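Local coordinates for protein RNA-dependent RNA polymerase (Dera Ghazi Khan orthonairovirus, PDB 6DX2) that probably acts as an RNA-directed RNA polymerase and carries an N-terminal viral OTU domain, a cysteine protease with deubiquitinase activity, at residues A[9-14]-A[117-122]; A[100-105]-A[131-136]; A[143-148]-A[152-157]. All blocks are in the same frame, centred on the assembly; numbering follows the deposited sequence.

Contact 1. Residues A[9-14]-A[117-122]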
loop_
_atom_site.group_PDB
_atom_site.type_symbol
_atom_site.label_atom_id
_atom_site.label_comp_id
_atom_site.label_asym_id
_atom_site.label_seq_id
_atom_site.Cartn_x
_atom_site.Cartn_y
_atom_site.Cartn_z
ATOM N N ILE A 9 4.686 16.832 4.872
ATOM C CA ILE A 9 3.527 16.436 5.658
ATOM C C ILE A 9 4.001 15.987 7.026
ATOM O O ILE A 9 5.093 15.419 7.167
ATOM C CB ILE A 9 2.743 15.312 4.959
ATOM C CG1 ILE A 9 1.901 15.880 3.826
ATOM C CG2 ILE A 9 1.807 14.513 5.930
ATOM C CD1 ILE A 9 1.266 14.786 2.962
ATOM N N ASN A 10 3.143 16.208 8.029
ATOM C CA ASN A 10 3.361 15.769 9.404
ATOM C C ASN A 10 2.719 14.395 9.646
ATOM O O ASN A 10 1.494 14.239 9.616
ATOM C CB ASN A 10 2.821 16.829 10.356
ATOM C CG ASN A 10 3.632 18.127 10.286
ATOM O OD1 ASN A 10 4.768 18.141 9.782
ATOM N ND2 ASN A 10 3.054 19.217 10.790
ATOM N N TRP A 11 3.555 13.397 9.896
ATOM C CA TRP A 11 3.117 12.016 10.046
ATOM C C TRP A 11 3.177 11.657 11.525
ATOM O O TRP A 11 4.151 11.986 12.201
ATOM C CB TRP A 11 4.018 11.074 9.242
ATOM C CG TRP A 11 3.863 11.261 7.765
ATOM C CD1 TRP A 11 4.659 11.971 6.903
ATOM C CD2 TRP A 11 2.816 10.712 6.984
ATOM N NE1 TRP A 11 4.172 11.867 5.623
ATOM C CE2 TRP A 11 3.046 11.081 5.642
ATOM C CE3 TRP A 11 1.742 9.901 7.293
ATOM C CZ2 TRP A 11 2.192 10.715 4.604
ATOM C CZ3 TRP A 11 0.878 9.494 6.250
ATOM C CH2 TRP A 11 1.123 9.918 4.909
ATOM N N GLN A 12 2.145 11.002 12.028
ATOM C CA GLN A 12 2.155 10.698 13.456
ATOM C C GLN A 12 2.343 9.199 13.615
ATOM O O GLN A 12 1.532 8.428 13.088
ATOM C CB GLN A 12 0.841 11.155 14.097
ATOM C CG GLN A 12 0.780 10.979 15.616
ATOM C CD GLN A 12 2.128 11.229 16.320
ATOM O OE1 GLN A 12 2.732 12.291 16.175
ATOM N NE2 GLN A 12 2.583 10.249 17.102
ATOM N N PRO A 13 3.412 8.717 14.243
ATOM C CA PRO A 13 3.639 7.278 14.283
ATOM C C PRO A 13 2.903 6.691 15.471
ATOM O O PRO A 13 2.708 7.354 16.484
ATOM C CB PRO A 13 5.157 7.158 14.504
ATOM C CG PRO A 13 5.555 8.425 15.118
ATOM C CD PRO A 13 4.611 9.493 14.607
ATOM N N ASN A 14 2.433 5.465 15.309
ATOM C CA ASN A 14 2.109 4.688 16.495
ATOM C C ASN A 14 3.319 3.829 16.857
ATOM O O ASN A 14 4.343 3.814 16.156
ATOM C CB ASN A 14 0.806 3.904 16.277
ATOM C CG ASN A 14 0.911 2.831 15.208
ATOM O OD1 ASN A 14 1.981 2.305 14.928
ATOM N ND2 ASN A 14 -0.216 2.494 14.613
ATOM N N ILE A 117 2.254 4.137 1.051
ATOM C CA ILE A 117 1.258 5.009 1.663
ATOM C C ILE A 117 -0.096 4.690 1.065
ATOM O O ILE A 117 -0.242 4.658 -0.163
ATOM C CB ILE A 117 1.605 6.490 1.464
ATOM C CG1 ILE A 117 2.955 6.750 2.093
ATOM C CG2 ILE A 117 0.474 7.409 2.024
ATOM C CD1 ILE A 117 3.489 8.207 1.793
ATOM N N LEU A 118 -1.079 4.446 1.930
ATOM C CA LEU A 118 -2.442 4.208 1.482
ATOM C C LEU A 118 -3.194 5.501 1.691
ATOM O O LEU A 118 -3.418 5.920 2.832
ATOM C CB LEU A 118 -3.112 3.060 2.238
ATOM C CG LEU A 118 -2.355 1.726 2.279
ATOM C CD1 LEU A 118 -3.213 0.566 2.944
ATOM C CD2 LEU A 118 -1.842 1.349 0.886
ATOM N N TRP A 119 -3.578 6.155 0.582
ATOM C CA TRP A 119 -4.338 7.390 0.661
ATOM C C TRP A 119 -5.794 6.999 0.454
ATOM O O TRP A 119 -6.215 6.698 -0.667
ATOM C CB TRP A 119 -3.912 8.358 -0.440
ATOM C CG TRP A 119 -2.448 8.767 -0.398
ATOM C CD1 TRP A 119 -1.400 8.170 -1.075
ATOM C CD2 TRP A 119 -1.882 9.857 0.339
ATOM N NE1 TRP A 119 -0.236 8.852 -0.839
ATOM C CE2 TRP A 119 -0.500 9.887 0.032
ATOM C CE3 TRP A 119 -2.411 10.818 1.209
ATOM C CZ2 TRP A 119 0.384 10.781 0.607
ATOM C CZ3 TRP A 119 -1.507 11.759 1.780
ATOM C CH2 TRP A 119 -0.144 11.729 1.471
ATOM N N GLU A 120 -6.577 7.001 1.525
ATOM C CA GLU A 120 -8.002 6.753 1.396
ATOM C C GLU A 120 -8.683 8.042 0.992
ATOM O O GLU A 120 -8.601 9.056 1.700
ATOM C CB GLU A 120 -8.580 6.188 2.689
ATOM C CG GLU A 120 -8.300 4.671 2.769
ATOM C CD GLU A 120 -8.463 4.069 4.156
ATOM O OE1 GLU A 120 -7.449 3.577 4.713
ATOM O OE2 GLU A 120 -9.603 4.079 4.677
ATOM N N ALA A 121 -9.421 7.961 -0.138
ATOM C CA ALA A 121 -10.007 9.094 -0.815
ATOM C C ALA A 121 -11.507 8.901 -0.911
ATOM O O ALA A 121 -11.993 7.767 -1.071
ATOM C CB ALA A 121 -9.429 9.246 -2.244
ATOM N N ASP A 122 -12.243 10.019 -0.880
ATOM C CA ASP A 122 -13.642 9.943 -1.277
ATOM C C ASP A 122 -13.785 10.016 -2.810
ATOM O O ASP A 122 -12.800 10.083 -3.557
ATOM C CB ASP A 122 -14.463 11.040 -0.591
ATOM C CG ASP A 122 -14.015 12.463 -0.982
ATOM O OD1 ASP A 122 -14.324 13.407 -0.219
ATOM O OD2 ASP A 122 -13.357 12.643 -2.031
#
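Trp11 and Ile117 mark the nearest approach of two backbones that stay well apart, with 11.1 Å between Trp11 CA and Ile117 CA and no hydrogen bond from one segment to the other. Residues 9-14 run into the short outermost strand 12-13 of the viral OTU domain's mixed sheet, while residues 117-122 lie on strand 116-121 in its middle. Strands 18-21 and 127-133 come between them in the sheet order, so long side chains must bridge the gap across one face of the sheet. Two tryptophans do most of this. They make an offset edge-to-face pair, the edge of Trp11 directed at the face of Trp119, with six-membered ring centroids 5.9 Å apart and planes at 61°. Both branches of Ile117 reach the six-membered ring of Trp11: CG2 is 3.9 Å from Trp11 CH2, and CD1 lies 4.0 Å from Trp11 CZ2. The two branches of Ile117 diverge, CG2 standing anti to the backbone N and CG1 beside it (chi1 -60°), and this lets CG2 also sit 3.2 Å above the plane of the Trp119 ring, offset toward its rim. Ile9 closes the group from the other direction. Its CD1 meets the edge of Trp119, in the ring plane, 3.7 Å from CH2, and its CG2 lies over one face of Trp11, offset toward the rim. The opposite face of Trp11 belongs to Lys132, which makes a cation-pi contact with it. Phe25 and Phe31 also meet the Trp119 ring, extending the aromatic cluster. The contact between the segments is thus wholly apolar, and the buried indole nitrogen finds its partner on the neighbouring strand 142-147: Trp119 NE1 is hydrogen-bonded to Asn143 OD1.

Contact 2. Residues A[100-105]-A[131-136]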
loop_
_atom_site.group_PDB
_atom_site.type_symbol
_atom_site.label_atom_id
_atom_site.label_comp_id
_atom_site.label_asym_id
_atom_site.label_seq_id
_atom_site.Cartn_x
_atom_site.Cartn_y
_atom_site.Cartn_z
ATOM N N GLY A 100 -5.915 -7.007 -1.702
ATOM C CA GLY A 100 -4.840 -6.464 -0.892
ATOM C C GLY A 100 -5.203 -5.170 -0.196
ATOM O O GLY A 100 -6.062 -4.409 -0.637
ATOM N N GLY A 101 -4.527 -4.956 0.910
ATOM C CA GLY A 101 -4.773 -3.747 1.659
ATOM C C GLY A 101 -3.672 -3.525 2.651
ATOM O O GLY A 101 -2.525 -3.880 2.391
ATOM N N SER A 102 -4.052 -2.997 3.810
ATOM C CA SER A 102 -3.047 -2.578 4.804
ATOM C C SER A 102 -2.200 -3.745 5.281
ATOM O O SER A 102 -1.027 -3.552 5.621
ATOM C CB SER A 102 -3.767 -1.880 5.955
ATOM O OG SER A 102 -4.609 -2.777 6.589
ATOM N N VAL A 103 -2.771 -4.958 5.371
ATOM C CA VAL A 103 -1.988 -6.127 5.795
ATOM C C VAL A 103 -0.800 -6.330 4.868
ATOM O O VAL A 103 0.340 -6.512 5.318
ATOM C CB VAL A 103 -2.875 -7.384 5.815
ATOM C CG1 VAL A 103 -1.997 -8.611 5.981
ATOM C CG2 VAL A 103 -3.865 -7.302 6.960
ATOM N N GLU A 104 -1.058 -6.255 3.548
ATOM C CA GLU A 104 -0.022 -6.400 2.544
ATOM C C GLU A 104 0.861 -5.159 2.436
ATOM O O GLU A 104 2.043 -5.290 2.126
ATOM C CB GLU A 104 -0.667 -6.684 1.173
ATOM C CG GLU A 104 -1.243 -8.096 1.160
ATOM C CD GLU A 104 -2.467 -8.232 2.014
ATOM O OE1 GLU A 104 -3.300 -7.277 2.086
ATOM O OE2 GLU A 104 -2.557 -9.291 2.677
ATOM N N ALA A 105 0.315 -3.968 2.652
ATOM C CA ALA A 105 1.172 -2.786 2.633
ATOM C C ALA A 105 2.206 -2.863 3.749
ATOM O O ALA A 105 3.400 -2.587 3.547
ATOM C CB ALA A 105 0.305 -1.538 2.800
ATOM N N THR A 131 -2.242 6.592 5.580
ATOM C CA THR A 131 -1.509 5.674 6.449
ATOM C C THR A 131 -0.215 5.315 5.762
ATOM O O THR A 131 -0.222 4.935 4.601
ATOM C CB THR A 131 -2.332 4.426 6.731
ATOM O OG1 THR A 131 -3.612 4.823 7.234
ATOM C CG2 THR A 131 -1.682 3.582 7.780
ATOM N N LYS A 132 0.906 5.465 6.459
ATOM C CA LYS A 132 2.198 5.278 5.830
ATOM C C LYS A 132 2.901 4.128 6.530
ATOM O O LYS A 132 3.013 4.108 7.763
ATOM C CB LYS A 132 3.000 6.558 5.905
ATOM C CG LYS A 132 4.456 6.429 5.415
ATOM C CD LYS A 132 5.120 7.827 5.245
ATOM C CE LYS A 132 5.686 8.266 6.621
ATOM N NZ LYS A 132 7.077 7.671 6.874
ATOM N N TYR A 133 3.386 3.186 5.740
ATOM C CA TYR A 133 4.075 1.999 6.241
ATOM C C TYR A 133 5.529 2.150 5.821
ATOM O O TYR A 133 5.823 2.131 4.629
ATOM C CB TYR A 133 3.478 0.729 5.645
ATOM C CG TYR A 133 2.072 0.506 6.100
ATOM C CD1 TYR A 133 1.816 -0.201 7.248
ATOM C CD2 TYR A 133 0.984 1.040 5.382
ATOM C CE1 TYR A 133 0.516 -0.416 7.694
ATOM C CE2 TYR A 133 -0.336 0.836 5.857
ATOM C CZ TYR A 133 -0.522 0.139 7.001
ATOM O OH TYR A 133 -1.772 -0.089 7.510
ATOM N N GLY A 134 6.414 2.356 6.779
ATOM C CA GLY A 134 7.820 2.575 6.474
ATOM C C GLY A 134 8.250 3.981 6.784
ATOM O O GLY A 134 7.448 4.905 6.843
ATOM N N PRO A 135 9.559 4.177 6.954
ATOM C CA PRO A 135 10.070 5.455 7.478
ATOM C C PRO A 135 10.327 6.522 6.436
ATOM O O PRO A 135 10.806 7.611 6.808
ATOM C CB PRO A 135 11.395 5.031 8.117
ATOM C CG PRO A 135 11.869 3.958 7.191
ATOM C CD PRO A 135 10.610 3.149 6.830
ATOM N N GLY A 136 10.024 6.263 5.181
ATOM C CA GLY A 136 10.476 7.107 4.104
ATOM C C GLY A 136 9.497 8.227 3.797
ATOM O O GLY A 136 8.480 8.423 4.448
#
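Tyr133 contributes the most buried surface here, its ring projecting from the end of strand 127-133 against the first turn of helix 102-112, where Ala105 and Ser102 receive it. The chain comes closest at Ala105 and Tyr133, whose CA atoms are 6.7 Å apart. Ala105 points its methyl at the ring, CB lying 3.7 Å from Tyr133 CD2, and its carbonyl carbon sits over one face; the small residue lets the helix come down close to the aromatic ring. One turn earlier, Ser102 meets the phenol end. Ser102 CB is only 3.1 Å from Tyr133 OH, a tight approach, while Ser102 OG is turned to the far side of CB, lying between the backbone N and the carbonyl carbon (chi1 64°). The two hydroxyls therefore stay 4.0 Å apart, from Ser102 OG to Tyr133 OH, and no hydrogen bond joins the segments.

Each flank is fixed by its own polar contacts. Gly101 is the N-cap, and its N donates to Glu104 OE1 at 2.9 Å, the half of a capping box that a glycine N-cap can make; Tyr89 and Tyr98 bind the other carboxylate oxygen. Beyond Tyr133 the chain turns, and Lys132 curls back so that NZ reaches Gly134 O at 2.8 Å and Gly136 O at 2.9 Å, both in the carbonyl plane, while it also makes a cation-pi contact with Tyr19. The helix N-terminus thus rests on the central strands through the contact of Ala105 and Ser102 with Tyr133, part of the helix-on-sheet packing of the OTU cysteine protease fold.

Contact 3. Residues A[143-148]-A[152-157]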
loop_
_atom_site.group_PDB
_atom_site.type_symbol
_atom_site.label_atom_id
_atom_site.label_comp_id
_atom_site.label_asym_id
_atom_site.label_seq_id
_atom_site.Cartn_x
_atom_site.Cartn_y
_atom_site.Cartn_z
ATOM N N ASN A 143 2.777 5.268 -3.547
ATOM C CA ASN A 143 1.575 5.992 -3.170
ATOM C C ASN A 143 0.408 5.304 -3.836
ATOM O O ASN A 143 0.346 5.294 -5.065
ATOM C CB ASN A 143 1.681 7.444 -3.614
ATOM C CG ASN A 143 2.716 8.175 -2.789
ATOM O OD1 ASN A 143 2.478 8.393 -1.616
ATOM N ND2 ASN A 143 3.929 8.336 -3.319
ATOM N N LEU A 144 -0.546 4.837 -3.024
ATOM C CA LEU A 144 -1.711 4.112 -3.530
ATOM C C LEU A 144 -2.950 4.882 -3.162
ATOM O O LEU A 144 -3.079 5.320 -2.005
ATOM C CB LEU A 144 -1.776 2.695 -2.871
ATOM C CG LEU A 144 -0.551 1.822 -3.163
ATOM C CD1 LEU A 144 -0.771 0.481 -2.489
ATOM C CD2 LEU A 144 -0.323 1.609 -4.689
ATOM N N LYS A 145 -3.849 5.021 -4.129
ATOM C CA LYS A 145 -5.129 5.649 -3.907
ATOM C C LYS A 145 -6.158 4.573 -3.677
ATOM O O LYS A 145 -6.368 3.706 -4.540
ATOM C CB LYS A 145 -5.533 6.514 -5.092
ATOM C CG LYS A 145 -6.835 7.290 -4.891
ATOM C CD LYS A 145 -7.125 8.197 -6.110
ATOM C CE LYS A 145 -7.780 7.400 -7.216
ATOM N NZ LYS A 145 -7.856 8.192 -8.474
ATOM N N LEU A 146 -6.848 4.664 -2.551
ATOM C CA LEU A 146 -7.947 3.751 -2.240
ATOM C C LEU A 146 -9.221 4.527 -2.387
ATOM O O LEU A 146 -9.492 5.431 -1.592
ATOM C CB LEU A 146 -7.781 3.265 -0.796
ATOM C CG LEU A 146 -6.787 2.135 -0.593
ATOM C CD1 LEU A 146 -5.384 2.417 -1.124
ATOM C CD2 LEU A 146 -6.721 1.844 0.921
ATOM N N CYS A 147 -10.015 4.168 -3.379
ATOM C CA CYS A 147 -11.201 4.965 -3.674
ATOM C C CYS A 147 -12.297 4.025 -4.141
ATOM O O CYS A 147 -12.079 3.251 -5.069
ATOM C CB CYS A 147 -10.881 6.034 -4.726
ATOM S SG CYS A 147 -12.224 7.257 -4.928
ATOM N N GLN A 148 -13.442 4.062 -3.467
ATOM C CA GLN A 148 -14.613 3.287 -3.874
ATOM C C GLN A 148 -14.267 1.813 -4.085
ATOM O O GLN A 148 -14.703 1.167 -5.042
ATOM C CB GLN A 148 -15.241 3.901 -5.117
ATOM C CG GLN A 148 -15.922 5.214 -4.805
ATOM C CD GLN A 148 -17.016 5.054 -3.758
ATOM O OE1 GLN A 148 -17.098 5.825 -2.800
ATOM N NE2 GLN A 148 -17.862 4.046 -3.939
ATOM N N GLU A 152 -5.591 2.279 -7.022
ATOM C CA GLU A 152 -4.865 2.738 -8.190
ATOM C C GLU A 152 -3.510 3.296 -7.767
ATOM O O GLU A 152 -3.361 3.852 -6.670
ATOM C CB GLU A 152 -5.664 3.812 -8.935
ATOM C CG GLU A 152 -7.147 3.435 -9.150
ATOM C CD GLU A 152 -7.370 2.239 -10.093
ATOM O OE1 GLU A 152 -6.441 1.910 -10.867
ATOM O OE2 GLU A 152 -8.496 1.650 -10.071
ATOM N N PRO A 153 -2.495 3.127 -8.588
ATOM C CA PRO A 153 -1.205 3.784 -8.303
ATOM C C PRO A 153 -1.282 5.300 -8.499
ATOM O O PRO A 153 -1.989 5.782 -9.374
ATOM C CB PRO A 153 -0.258 3.134 -9.332
ATOM C CG PRO A 153 -1.121 2.509 -10.352
ATOM C CD PRO A 153 -2.520 2.438 -9.890
ATOM N N LEU A 154 -0.520 6.042 -7.696
ATOM C CA LEU A 154 -0.326 7.481 -7.870
ATOM C C LEU A 154 1.139 7.739 -8.173
ATOM O O LEU A 154 1.996 7.071 -7.619
ATOM C CB LEU A 154 -0.694 8.222 -6.568
ATOM C CG LEU A 154 -2.182 8.042 -6.173
ATOM C CD1 LEU A 154 -2.264 8.551 -4.689
ATOM C CD2 LEU A 154 -3.049 8.830 -7.162
ATOM N N GLN A 155 1.441 8.768 -8.979
ATOM C CA GLN A 155 2.823 9.256 -9.092
ATOM C C GLN A 155 2.856 10.755 -8.883
ATOM O O GLN A 155 1.921 11.460 -9.275
ATOM C CB GLN A 155 3.397 8.881 -10.475
ATOM C CG GLN A 155 3.411 7.342 -10.620
ATOM C CD GLN A 155 4.077 6.835 -11.875
ATOM O OE1 GLN A 155 3.613 7.086 -12.995
ATOM N NE2 GLN A 155 5.155 6.069 -11.693
ATOM N N LEU A 156 3.944 11.239 -8.282
ATOM C CA LEU A 156 4.083 12.676 -8.056
ATOM C C LEU A 156 4.085 13.402 -9.387
ATOM O O LEU A 156 4.662 12.925 -10.374
ATOM C CB LEU A 156 5.355 12.994 -7.274
ATOM C CG LEU A 156 5.110 12.884 -5.771
ATOM C CD1 LEU A 156 6.323 13.345 -5.041
ATOM C CD2 LEU A 156 3.936 13.743 -5.411
ATOM N N MET A 157 3.357 14.517 -9.426
ATOM C CA MET A 157 3.156 15.238 -10.673
ATOM C C MET A 157 4.422 15.947 -11.108
ATOM O O MET A 157 5.271 16.322 -10.291
ATOM C CB MET A 157 2.046 16.268 -10.538
ATOM C CG MET A 157 0.706 15.718 -10.935
ATOM S SD MET A 157 -0.533 17.001 -11.034
ATOM C CE MET A 157 0.065 18.148 -9.844
HETATM O O HOH W 1 4.008 6.580 -5.896
#
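A water links Asn143 to Leu154 by three bonds: it accepts from Asn143 N at 3.0 Å and from Asn143 ND2 at 3.1 Å, and donates to Leu154 O at 2.7 Å. It bridges Asn143 N and Leu154 O, which are too far apart to bond directly. Asn143 ND2 also bonds Val138 O, while OD1 is taken by Trp119. On the other side of the same pair, Leu154 N donates to Asn143 O, tilted 21° from the carbonyl plane. The ladder is firmer at Lys145 and Glu152, which bond in both directions; Lys145 N reaches Glu152 O at 2.8 Å in an almost straight bond (173°), and Leu144 CA brings a CA-H to the same oxygen.

Asn143, Lys145, Glu152 and Leu154 share one face of the sheet. Leu154 packs diagonally on Lys145, its CG 3.8 Å from Lys145 CB. Leu154 CB lies 3.9 Å from Asn143 CB. The Lys145 chain leaves the backbone extended and kinks about its CG-CD bond (chi3 82°), carrying NZ to a salt bridge with Glu125, while Glu152 turns OE1 to Val36 N. The opposite face holds Leu144 and Pro153, covered by helix 42-52. Strands 142-147 and 150-156 thus form a strongly twisted antiparallel beta hairpin in the central sheet of the OTU domain.

All three contacts hang on one mixed sheet, with strand 116-121 as the hub. It probably hydrogen-bonds to strand 127-133 of contact 2 through Leu118 N and Thr131 O at 2.8 Å, and to strand 142-147 of contact 3 through Trp119 N and Leu144 O, also at 2.8 Å. Centres of contacts 1 and 2 lie about 10 Å apart and those of contacts 1 and 3 about 12 Å; contacts 2 and 3 do not touch, their nearest atoms being about 6 Å apart. In OTU proteases the nucleophilic cysteine starts the helix equivalent to 42-52 and the catalytic histidine the strand equivalent to 150-156, so contact 3 probably lies close to the active site.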